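Local coordinates for protein fusolin (Unidentified entomopoxvirus, PDB 4OW5) that probably acts as a chitin-binding lytic polysaccharide monooxygenase that enhances viral virulence and crystallizes in vivo into viral spindles, at residues 164-167 against 168-171; 239-243 against 244-248; 335-338 against 339-342; 356-359 against 360-364. All blocks are in the same frame, centred on the assembly; numbering follows the deposited sequence.

Contact 1 (164-167 against 168-171). With EDO (1,2-ethanediol), chain H.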
loop_
_atom_site.group_PDB
_atom_site.type_symbol
_atom_site.label_atom_id
_atom_site.label_comp_id
_atom_site.label_asym_id
_atom_site.label_seq_id
_atom_site.Cartn_x
_atom_site.Cartn_y
_atom_site.Cartn_z
ATOM N N GLN A 164 11.850 -0.854 -13.787
ATOM C CA GLN A 164 11.361 -0.789 -15.154
ATOM C C GLN A 164 10.575 -2.060 -15.320
ATOM O O GLN A 164 10.936 -3.054 -14.705
ATOM C CB GLN A 164 12.469 -0.708 -16.210
ATOM C CG GLN A 164 12.845 0.683 -16.667
ATOM C CD GLN A 164 13.583 1.401 -15.600
ATOM O OE1 GLN A 164 14.674 0.964 -15.177
ATOM N NE2 GLN A 164 13.023 2.499 -15.121
ATOM N N VAL A 165 9.529 -2.053 -16.150
ATOM C CA VAL A 165 8.738 -3.247 -16.452
ATOM C C VAL A 165 9.532 -4.053 -17.488
ATOM O O VAL A 165 9.959 -3.476 -18.494
ATOM C CB VAL A 165 7.322 -2.855 -17.010
ATOM C CG1 VAL A 165 6.617 -4.063 -17.610
ATOM C CG2 VAL A 165 6.455 -2.218 -15.932
ATOM N N THR A 166 9.666 -5.363 -17.293
ATOM C CA THR A 166 10.377 -6.260 -18.216
ATOM C C THR A 166 9.541 -7.508 -18.485
ATOM O O THR A 166 8.699 -7.859 -17.656
ATOM C CB THR A 166 11.755 -6.661 -17.626
ATOM O OG1 THR A 166 11.552 -7.456 -16.470
ATOM C CG2 THR A 166 12.645 -5.450 -17.302
ATOM N N TRP A 167 9.826 -8.219 -19.587
ATOM C CA TRP A 167 9.093 -9.442 -19.922
ATOM C C TRP A 167 9.278 -10.507 -18.814
ATOM O O TRP A 167 8.312 -11.211 -18.500
ATOM C CB TRP A 167 9.468 -9.983 -21.311
ATOM C CG TRP A 167 8.995 -9.140 -22.445
ATOM C CD1 TRP A 167 9.744 -8.313 -23.232
ATOM C CD2 TRP A 167 7.650 -9.051 -22.937
ATOM N NE1 TRP A 167 8.949 -7.724 -24.185
ATOM C CE2 TRP A 167 7.655 -8.132 -24.007
ATOM C CE3 TRP A 167 6.428 -9.541 -22.489
ATOM C CZ2 TRP A 167 6.502 -7.815 -24.723
ATOM C CZ3 TRP A 167 5.282 -9.225 -23.204
ATOM C CH2 TRP A 167 5.336 -8.413 -24.335
ATOM N N GLN A 168 10.439 -10.526 -18.117
ATOM C CA GLN A 168 10.672 -11.495 -17.038
ATOM C C GLN A 168 9.816 -11.194 -15.803
ATOM O O GLN A 168 9.679 -12.068 -14.962
ATOM C CB GLN A 168 12.164 -11.585 -16.667
ATOM C CG GLN A 168 13.002 -12.164 -17.800
ATOM C CD GLN A 168 13.717 -11.066 -18.576
ATOM O OE1 GLN A 168 13.208 -9.948 -18.752
ATOM N NE2 GLN A 168 14.918 -11.346 -19.042
ATOM N N GLN A 169 9.228 -9.986 -15.682
ATOM C CA GLN A 169 8.324 -9.648 -14.585
ATOM C C GLN A 169 6.846 -9.687 -14.961
ATOM O O GLN A 169 6.041 -9.284 -14.131
ATOM C CB GLN A 169 8.621 -8.234 -14.069
ATOM C CG GLN A 169 9.980 -8.139 -13.411
ATOM C CD GLN A 169 10.246 -6.693 -13.086
ATOM O OE1 GLN A 169 10.435 -5.853 -13.997
ATOM N NE2 GLN A 169 10.146 -6.358 -11.812
ATOM N N LEU A 170 6.490 -10.170 -16.162
ATOM C CA LEU A 170 5.128 -10.233 -16.674
ATOM C C LEU A 170 4.603 -11.677 -16.800
ATOM O O LEU A 170 5.290 -12.538 -17.310
ATOM C CB LEU A 170 5.071 -9.558 -18.069
ATOM C CG LEU A 170 5.185 -8.041 -18.057
ATOM C CD1 LEU A 170 5.296 -7.513 -19.468
ATOM C CD2 LEU A 170 4.081 -7.404 -17.238
ATOM N N ILE A 171 3.359 -11.897 -16.374
ATOM C CA ILE A 171 2.634 -13.158 -16.435
ATOM C C ILE A 171 1.451 -12.985 -17.374
ATOM O O ILE A 171 0.620 -12.100 -17.127
ATOM C CB ILE A 171 2.106 -13.565 -15.019
ATOM C CG1 ILE A 171 3.267 -13.767 -13.995
ATOM C CG2 ILE A 171 1.249 -14.851 -15.121
ATOM C CD1 ILE A 171 2.802 -13.655 -12.590
HETATM C C1 EDO H . 8.079 1.012 -16.770
HETATM O O1 EDO H . 9.253 0.447 -17.244
HETATM C C2 EDO H . 8.303 1.873 -15.521
HETATM O O2 EDO H . 7.083 1.798 -14.823
#
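The indole of Trp-167 meets Leu-170 at a slant: methyl CD1 of Leu-170 lies 3.8 Å from Trp-167 CE3. The rings of Tyr-152 and Tyr-212 pack edge-to-face with the same indole, while its NE1 donates to the carbonyl of Val-88, which helps fix the rotation of the ring system. Leu-170 CD1 serves a second neighbour as well, touching Val-165 CG1 at 4.1 Å, the two side chains crossing nearly perpendicular. Val-165 CG1 is anti to the backbone N (chi1 167°), which brings that methyl round to the leucine. Two i to i+3 backbone bonds, Gln-169 N to Thr-166 O (2.9 Å) and Leu-170 N to Trp-167 O (3.1 Å, 162° at the hydrogen), make this a short 3-10 segment of two overlapping turns leading straight into strand 170-176 of the mixed sheet. Strand pairing is under way by then, since the backbone of Ile-171 bonds to Ile-153 of strand 147-154. Upstream of the turns, Val-165 N donates almost linearly to O1 of a 1,2-ethanediol at 2.7 Å, a molecule also held by Asp-112 and Arg-10 and probably derived from the crystallisation liquor.

Contact 2 (239-243 against 244-248)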
loop_
_atom_site.group_PDB
_atom_site.type_symbol
_atom_site.label_atom_id
_atom_site.label_comp_id
_atom_site.label_asym_id
_atom_site.label_seq_id
_atom_site.Cartn_x
_atom_site.Cartn_y
_atom_site.Cartn_z
ATOM N N ILE A 239 -12.607 -5.179 10.681
ATOM C CA ILE A 239 -12.315 -6.563 10.961
ATOM C C ILE A 239 -12.678 -7.456 9.775
ATOM O O ILE A 239 -13.642 -7.205 9.074
ATOM C CB ILE A 239 -13.017 -7.033 12.278
ATOM C CG1 ILE A 239 -12.499 -8.439 12.678
ATOM C CG2 ILE A 239 -14.566 -6.980 12.173
ATOM C CD1 ILE A 239 -12.967 -9.010 14.041
ATOM N N ASN A 240 -11.845 -8.469 9.535
ATOM C CA ASN A 240 -12.096 -9.513 8.557
ATOM C C ASN A 240 -13.338 -10.247 9.038
ATOM O O ASN A 240 -13.337 -10.786 10.143
ATOM C CB ASN A 240 -10.873 -10.443 8.483
ATOM C CG ASN A 240 -10.933 -11.532 7.440
ATOM O OD1 ASN A 240 -11.875 -11.626 6.674
ATOM N ND2 ASN A 240 -9.962 -12.447 7.428
ATOM N N GLU A 241 -14.429 -10.198 8.281
ATOM C CA GLU A 241 -15.703 -10.805 8.717
ATOM C C GLU A 241 -15.594 -12.262 9.161
ATOM O O GLU A 241 -16.302 -12.656 10.081
ATOM C CB GLU A 241 -16.764 -10.699 7.613
ATOM C CG GLU A 241 -17.344 -9.296 7.499
ATOM C CD GLU A 241 -18.271 -8.922 8.643
ATOM O OE1 GLU A 241 -19.190 -9.716 8.950
ATOM O OE2 GLU A 241 -18.066 -7.843 9.245
ATOM N N GLU A 242 -14.679 -13.046 8.603
ATOM C CA GLU A 242 -14.566 -14.447 9.046
ATOM C C GLU A 242 -14.040 -14.598 10.482
ATOM O O GLU A 242 -14.214 -15.662 11.065
ATOM C CB GLU A 242 -13.699 -15.274 8.101
ATOM C CG GLU A 242 -12.259 -14.806 8.002
ATOM C CD GLU A 242 -11.436 -15.550 6.983
ATOM O OE1 GLU A 242 -11.592 -16.788 6.856
ATOM O OE2 GLU A 242 -10.577 -14.897 6.348
ATOM N N ASP A 243 -13.425 -13.542 11.055
ATOM C CA ASP A 243 -12.951 -13.548 12.446
ATOM C C ASP A 243 -13.939 -12.896 13.411
ATOM O O ASP A 243 -13.685 -12.890 14.608
ATOM C CB ASP A 243 -11.644 -12.757 12.532
ATOM C CG ASP A 243 -10.508 -13.380 11.797
ATOM O OD1 ASP A 243 -10.624 -14.575 11.420
ATOM O OD2 ASP A 243 -9.461 -12.716 11.672
ATOM N N LYS A 244 -15.030 -12.345 12.907
ATOM C CA LYS A 244 -15.992 -11.609 13.725
ATOM C C LYS A 244 -16.947 -12.499 14.534
ATOM O O LYS A 244 -17.839 -13.134 13.972
ATOM C CB LYS A 244 -16.820 -10.666 12.834
ATOM C CG LYS A 244 -17.560 -9.580 13.643
ATOM C CD LYS A 244 -18.459 -8.744 12.756
ATOM C CE LYS A 244 -19.209 -7.696 13.538
ATOM N NZ LYS A 244 -20.290 -7.061 12.735
ATOM N N ILE A 245 -16.834 -12.436 15.868
ATOM C CA ILE A 245 -17.763 -13.118 16.780
ATOM C C ILE A 245 -18.935 -12.154 17.015
ATOM O O ILE A 245 -18.726 -11.020 17.427
ATOM C CB ILE A 245 -17.076 -13.553 18.107
ATOM C CG1 ILE A 245 -15.868 -14.451 17.821
ATOM C CG2 ILE A 245 -18.082 -14.257 19.091
ATOM C CD1 ILE A 245 -14.950 -14.678 19.026
ATOM N N ARG A 246 -20.172 -12.620 16.796
ATOM C CA ARG A 246 -21.385 -11.826 16.984
ATOM C C ARG A 246 -22.005 -12.125 18.350
ATOM O O ARG A 246 -21.821 -13.221 18.886
ATOM C CB ARG A 246 -22.379 -12.113 15.863
ATOM C CG ARG A 246 -21.916 -11.491 14.556
ATOM C CD ARG A 246 -22.895 -11.675 13.415
ATOM N NE ARG A 246 -22.782 -10.583 12.445
ATOM C CZ ARG A 246 -21.824 -10.458 11.525
ATOM N NH1 ARG A 246 -20.861 -11.369 11.425
ATOM N NH2 ARG A 246 -21.825 -9.423 10.696
ATOM N N PRO A 247 -22.719 -11.164 18.945
ATOM C CA PRO A 247 -23.368 -11.445 20.235
ATOM C C PRO A 247 -24.592 -12.345 20.071
ATOM O O PRO A 247 -25.131 -12.413 18.965
ATOM C CB PRO A 247 -23.801 -10.063 20.709
ATOM C CG PRO A 247 -24.019 -9.286 19.469
ATOM C CD PRO A 247 -23.088 -9.831 18.430
ATOM N N PRO A 248 -25.039 -13.038 21.138
ATOM C CA PRO A 248 -26.282 -13.815 21.037
ATOM C C PRO A 248 -27.461 -12.851 20.986
ATOM O O PRO A 248 -27.313 -11.710 21.398
ATOM C CB PRO A 248 -26.267 -14.692 22.306
ATOM C CG PRO A 248 -25.418 -13.979 23.273
ATOM C CD PRO A 248 -24.519 -13.023 22.520
#
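Glu-241 folds back at chi2 (-72°), and this bend carries its carboxylate toward Arg-246 instead of straight out from the turn. Arg-246 supplies the other half of the approach: it runs extended from CG to NE and then turns at chi4, which sets the guanidinium edge against the glutamate, the two side chains crossing at about a right angle. Glu-241 OE1 then sits at the guanidinium edge, practically in its plane, and accepts from Arg-246 NH2 at 3.2 Å through its syn lone pair. A second, weak bond joins Arg-246 NH1 to the same Glu-241 OE1 at 3.4 Å. Because one oxygen takes both nitrogens and the carboxylate and guanidinium planes are 59° apart, this is a forked salt bridge, not the coplanar two-by-two pairing.

Lys-244, fully extended, runs alongside Glu-241 in the same direction. Its CD lies 3.6 Å from Glu-241 OE2 and also over one guanidinium face of Arg-246, offset to the rim, while Lys-244 NZ stays 4.2 Å from Glu-241 OE2, too far for a salt bridge. The backbone beneath is a short 3-10 segment, with Asp-243 N bonded to Asn-240 O (2.9 Å) and Lys-244 N to Glu-241 O (3.1 Å, 159°). Asp-243 turns to Ser-114 of the second subunit, and the backbone of Ile-245 pairs with Asn-40 and Asn-43 there, so the turn belongs to the linker that lies against the partner.

With two cationic groups beside it, the carboxylate of Glu-241 probably stays ionised despite the loose pairing.

Contact 3 (335-338 against 339-342)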
loop_
_atom_site.group_PDB
_atom_site.type_symbol
_atom_site.label_atom_id
_atom_site.label_comp_id
_atom_site.label_asym_id
_atom_site.label_seq_id
_atom_site.Cartn_x
_atom_site.Cartn_y
_atom_site.Cartn_z
ATOM N N ASP A 335 -10.954 10.148 27.363
ATOM C CA ASP A 335 -9.782 9.859 28.184
ATOM C C ASP A 335 -8.484 9.830 27.366
ATOM O O ASP A 335 -7.476 9.416 27.900
ATOM C CB ASP A 335 -9.988 8.565 28.987
ATOM C CG ASP A 335 -10.292 7.342 28.186
ATOM O OD1 ASP A 335 -10.637 7.484 26.995
ATOM O OD2 ASP A 335 -10.243 6.241 28.759
ATOM N N PHE A 336 -8.468 10.351 26.114
ATOM C CA PHE A 336 -7.221 10.447 25.349
ATOM C C PHE A 336 -7.280 11.497 24.259
ATOM O O PHE A 336 -8.148 11.427 23.380
ATOM C CB PHE A 336 -6.833 9.115 24.691
ATOM C CG PHE A 336 -5.373 9.084 24.279
ATOM C CD1 PHE A 336 -4.367 9.107 25.234
ATOM C CD2 PHE A 336 -5.012 8.948 22.949
ATOM C CE1 PHE A 336 -3.026 8.991 24.867
ATOM C CE2 PHE A 336 -3.668 8.840 22.582
ATOM C CZ PHE A 336 -2.692 8.821 23.548
ATOM N N ASN A 337 -6.286 12.400 24.257
ATOM C CA ASN A 337 -6.136 13.381 23.194
ATOM C C ASN A 337 -5.220 12.758 22.151
ATOM O O ASN A 337 -3.995 12.896 22.226
ATOM C CB ASN A 337 -5.587 14.707 23.712
ATOM C CG ASN A 337 -5.708 15.818 22.685
ATOM O OD1 ASN A 337 -5.662 15.586 21.464
ATOM N ND2 ASN A 337 -5.900 17.052 23.152
ATOM N N TYR A 338 -5.828 12.069 21.189
ATOM C CA TYR A 338 -5.104 11.411 20.096
ATOM C C TYR A 338 -4.349 12.393 19.204
ATOM O O TYR A 338 -3.249 12.082 18.754
ATOM C CB TYR A 338 -6.079 10.614 19.237
ATOM C CG TYR A 338 -5.408 9.810 18.150
ATOM C CD1 TYR A 338 -4.702 8.654 18.451
ATOM C CD2 TYR A 338 -5.381 10.264 16.838
ATOM C CE1 TYR A 338 -4.062 7.915 17.458
ATOM C CE2 TYR A 338 -4.751 9.528 15.831
ATOM C CZ TYR A 338 -4.095 8.350 16.147
ATOM O OH TYR A 338 -3.411 7.620 15.198
ATOM N N VAL A 339 -4.952 13.556 18.906
ATOM C CA VAL A 339 -4.346 14.555 18.025
ATOM C C VAL A 339 -2.988 14.984 18.604
ATOM O O VAL A 339 -2.005 15.032 17.859
ATOM C CB VAL A 339 -5.284 15.772 17.753
ATOM C CG1 VAL A 339 -4.563 16.855 16.947
ATOM C CG2 VAL A 339 -6.529 15.329 16.990
ATOM N N GLU A 340 -2.928 15.263 19.919
ATOM C CA GLU A 340 -1.693 15.679 20.571
ATOM C C GLU A 340 -0.680 14.542 20.633
ATOM O O GLU A 340 0.509 14.749 20.347
ATOM C CB GLU A 340 -1.953 16.197 21.989
ATOM C CG GLU A 340 -2.426 17.644 22.008
ATOM C CD GLU A 340 -2.597 18.266 23.382
ATOM O OE1 GLU A 340 -2.143 17.663 24.384
ATOM O OE2 GLU A 340 -3.163 19.381 23.445
ATOM N N TRP A 341 -1.141 13.350 21.021
ATOM C CA TRP A 341 -0.238 12.214 21.126
ATOM C C TRP A 341 0.369 11.898 19.762
ATOM O O TRP A 341 1.567 11.757 19.657
ATOM C CB TRP A 341 -0.975 10.984 21.684
ATOM C CG TRP A 341 -0.117 9.766 21.633
ATOM C CD1 TRP A 341 0.943 9.476 22.445
ATOM C CD2 TRP A 341 -0.096 8.799 20.583
ATOM N NE1 TRP A 341 1.611 8.370 21.969
ATOM C CE2 TRP A 341 0.949 7.894 20.866
ATOM C CE3 TRP A 341 -0.852 8.617 19.420
ATOM C CZ2 TRP A 341 1.257 6.834 20.021
ATOM C CZ3 TRP A 341 -0.597 7.515 18.629
ATOM C CH2 TRP A 341 0.471 6.659 18.914
ATOM N N ASN A 342 -0.461 11.790 18.732
ATOM C CA ASN A 342 -0.012 11.411 17.403
ATOM C C ASN A 342 0.975 12.438 16.787
ATOM O O ASN A 342 1.836 12.060 15.983
ATOM C CB ASN A 342 -1.207 11.210 16.489
ATOM C CG ASN A 342 -0.837 10.551 15.184
ATOM O OD1 ASN A 342 -0.114 9.557 15.147
ATOM N ND2 ASN A 342 -1.235 11.129 14.090
HETATM O O HOH W 1 -0.497 6.928 14.866
#
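Asn-337 is the N-cap of helix 338-352, and its side chain meets Glu-340 across the first turn. Its OD1 accepts from Glu-340 N at 3.2 Å along a nearly straight N-H, but the donor stands well above the amide plane and not on a lone pair. Beyond the cap, the amide of Asn-337 stacks loosely on the carboxylate of Glu-340, with ND2 of the asparagine 3.5 Å from CD of the glutamate. Regular helix bonding begins at once: Trp-341 N reaches Asn-337 O at 3.1 Å and Asn-342 N reaches Tyr-338 O at 2.8 Å.

On another side of this turn Phe-336, Tyr-338 and Trp-341 form an aromatic cluster. CZ of Phe-336 is 3.3 Å from CB of Trp-341, and the phenyl and the pyrrole part of the indole meet obliquely, planes 48° apart. Tyr-338 CE1 approaches the rim of the indole at CZ3 of Trp-341 (3.7 Å). With CG anti to its own N (chi1 -175°), Tyr-338 lays its ring alongside Asn-342, whose CB lies over one face in a CH-pi contact, 4.2 Å from the ring centroid, the asparagine amide nearly parallel to the ring (11°). A water links the two residues, donating to Asn-342 OD1 and bonded to Tyr-338 OH. Polar ends of the cluster reach the second subunit: Tyr-338 OH is hydrogen-bonded to its Arg-13 and Trp-341 NE1 to its Gln-188, while within the chain Asn-342 ND2 is held by Glu-328.

Contact 4 (356-359 against 360-364)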
loop_
_atom_site.group_PDB
_atom_site.type_symbol
_atom_site.label_atom_id
_atom_site.label_comp_id
_atom_site.label_asym_id
_atom_site.label_seq_id
_atom_site.Cartn_x
_atom_site.Cartn_y
_atom_site.Cartn_z
ATOM N N ASN A 356 19.799 9.239 9.703
ATOM C CA ASN A 356 20.107 10.495 10.418
ATOM C C ASN A 356 19.382 10.636 11.781
ATOM O O ASN A 356 19.205 11.743 12.296
ATOM C CB ASN A 356 19.727 11.658 9.532
ATOM C CG ASN A 356 20.505 11.634 8.257
ATOM O OD1 ASN A 356 21.706 11.336 8.264
ATOM N ND2 ASN A 356 19.840 11.866 7.134
ATOM N N ARG A 357 19.080 9.535 12.399
ATOM C CA ARG A 357 18.376 9.512 13.671
ATOM C C ARG A 357 19.243 9.987 14.831
ATOM O O ARG A 357 20.480 9.980 14.754
ATOM C CB ARG A 357 17.846 8.092 13.931
ATOM C CG ARG A 357 18.862 7.103 14.368
ATOM C CD ARG A 357 18.448 5.658 14.102
ATOM N NE ARG A 357 19.592 4.800 14.360
ATOM C CZ ARG A 357 20.651 4.670 13.561
ATOM N NH1 ARG A 357 20.671 5.246 12.371
ATOM N NH2 ARG A 357 21.679 3.923 13.931
ATOM N N ASP A 358 18.580 10.411 15.913
ATOM C CA ASP A 358 19.257 10.833 17.133
ATOM C C ASP A 358 19.761 9.589 17.802
ATOM O O ASP A 358 18.955 8.731 18.114
ATOM C CB ASP A 358 18.313 11.612 18.062
ATOM C CG ASP A 358 18.943 11.920 19.422
ATOM O OD1 ASP A 358 20.093 12.416 19.448
ATOM O OD2 ASP A 358 18.313 11.594 20.457
ATOM N N MET A 359 21.070 9.451 17.974
ATOM C CA MET A 359 21.656 8.291 18.622
ATOM C C MET A 359 22.244 8.727 19.981
ATOM O O MET A 359 21.728 8.348 21.024
ATOM C CB MET A 359 22.740 7.671 17.728
ATOM C CG MET A 359 22.247 6.995 16.461
ATOM S SD MET A 359 23.685 6.711 15.334
ATOM C CE MET A 359 23.156 7.641 13.861
ATOM N N CYS A 360 23.288 9.556 19.946
ATOM C CA CYS A 360 24.049 10.002 21.099
ATOM C C CYS A 360 24.096 11.519 21.301
ATOM O O CYS A 360 24.400 11.930 22.410
ATOM C CB CYS A 360 25.460 9.458 20.949
ATOM S SG CYS A 360 25.541 7.658 21.007
ATOM N N ASP A 361 23.870 12.343 20.266
ATOM C CA ASP A 361 24.078 13.779 20.375
ATOM C C ASP A 361 23.176 14.457 21.405
ATOM O O ASP A 361 23.630 15.395 22.047
ATOM C CB ASP A 361 23.937 14.471 19.017
ATOM C CG ASP A 361 25.114 14.226 18.074
ATOM O OD1 ASP A 361 26.068 13.489 18.471
ATOM O OD2 ASP A 361 25.083 14.755 16.944
ATOM N N SER A 362 21.954 13.972 21.608
ATOM C CA SER A 362 21.079 14.605 22.603
ATOM C C SER A 362 21.454 14.237 24.035
ATOM O O SER A 362 20.963 14.898 24.936
ATOM C CB SER A 362 19.617 14.233 22.364
ATOM O OG SER A 362 19.403 12.851 22.571
ATOM N N THR A 363 22.262 13.175 24.259
ATOM C CA THR A 363 22.632 12.710 25.610
ATOM C C THR A 363 24.146 12.651 25.870
ATOM O O THR A 363 24.542 12.239 26.961
ATOM C CB THR A 363 22.070 11.286 25.822
ATOM O OG1 THR A 363 22.869 10.349 25.092
ATOM C CG2 THR A 363 20.588 11.155 25.415
ATOM N N THR A 364 24.998 13.010 24.882
ATOM C CA THR A 364 26.453 12.884 25.026
ATOM C C THR A 364 27.157 14.172 24.624
ATOM O O THR A 364 26.830 14.764 23.607
ATOM C CB THR A 364 26.961 11.713 24.154
ATOM O OG1 THR A 364 26.111 10.576 24.354
ATOM C CG2 THR A 364 28.410 11.337 24.449
HETATM O O HOH W 2 21.286 8.656 23.673
#
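Asp-358 turns its carboxylate onto Ser-362, which gives one donor to each oxygen. With CG anti to the backbone N (chi1 173°), the acid group reaches over the intervening residues. Asp-358 OD2 receives the hydroxyl of Ser-362 at 2.7 Å, met on the syn side and somewhat out of the carboxylate plane, while Asp-358 OD1 receives Ser-362 N at 3.2 Å through its syn lone pair, on a less straight bond (145°). Backbone N-H and hydroxyl of one serine thus fix both ends of the carboxylate and its rotation.

The serine sits in a type I beta turn spanning 360-363, identified by the backbone angles of Asp-361 and Ser-362 and closed by Thr-363 N to Cys-360 O at 3.1 Å. Thr-364 OG1 reaches that same Cys-360 O at 2.9 Å from the opposite face of its plane. A water donates to Met-359 O at 2.7 Å and bonds Thr-363 OG1 at the same distance, bridging the turn to the residue before it. Met-359 heads the other way, its CE lying over one guanidinium face of Arg-357, offset toward the rim.

Just upstream, the backbone of Asp-358 is bonded to Asn-351 near the end of helix 338-352, so the turn follows closely on that helix. The second subunit lies alongside: its Arg-184, which follows strand 180-182, donates to Met-359 O and makes a long, weak ion pair with Asp-358, and Arg-357 packs on Thr-199 of its strand 194-203.

Within one chain contact 1 stands apart, its centre about 40 to 45 Å from those of the other three, because it belongs to the monooxygenase domain, whereas contacts 2, 3 and 4 follow strand 223-234 on the C-terminal extension and lie against the second subunit. Centres are about 28 Å apart for contacts 2 and 3 and about 26 Å for contacts 3 and 4, with no atoms touching. The dimer joins what the chain separates: Gln-164 NE2, which also bonds to the carbonyl O of Asp-112 in its own chain, reaches OD2 of Asp-243 in contact 2 of the second subunit. All four lie away from the copper- and zinc-binding site of His-1 and His-144.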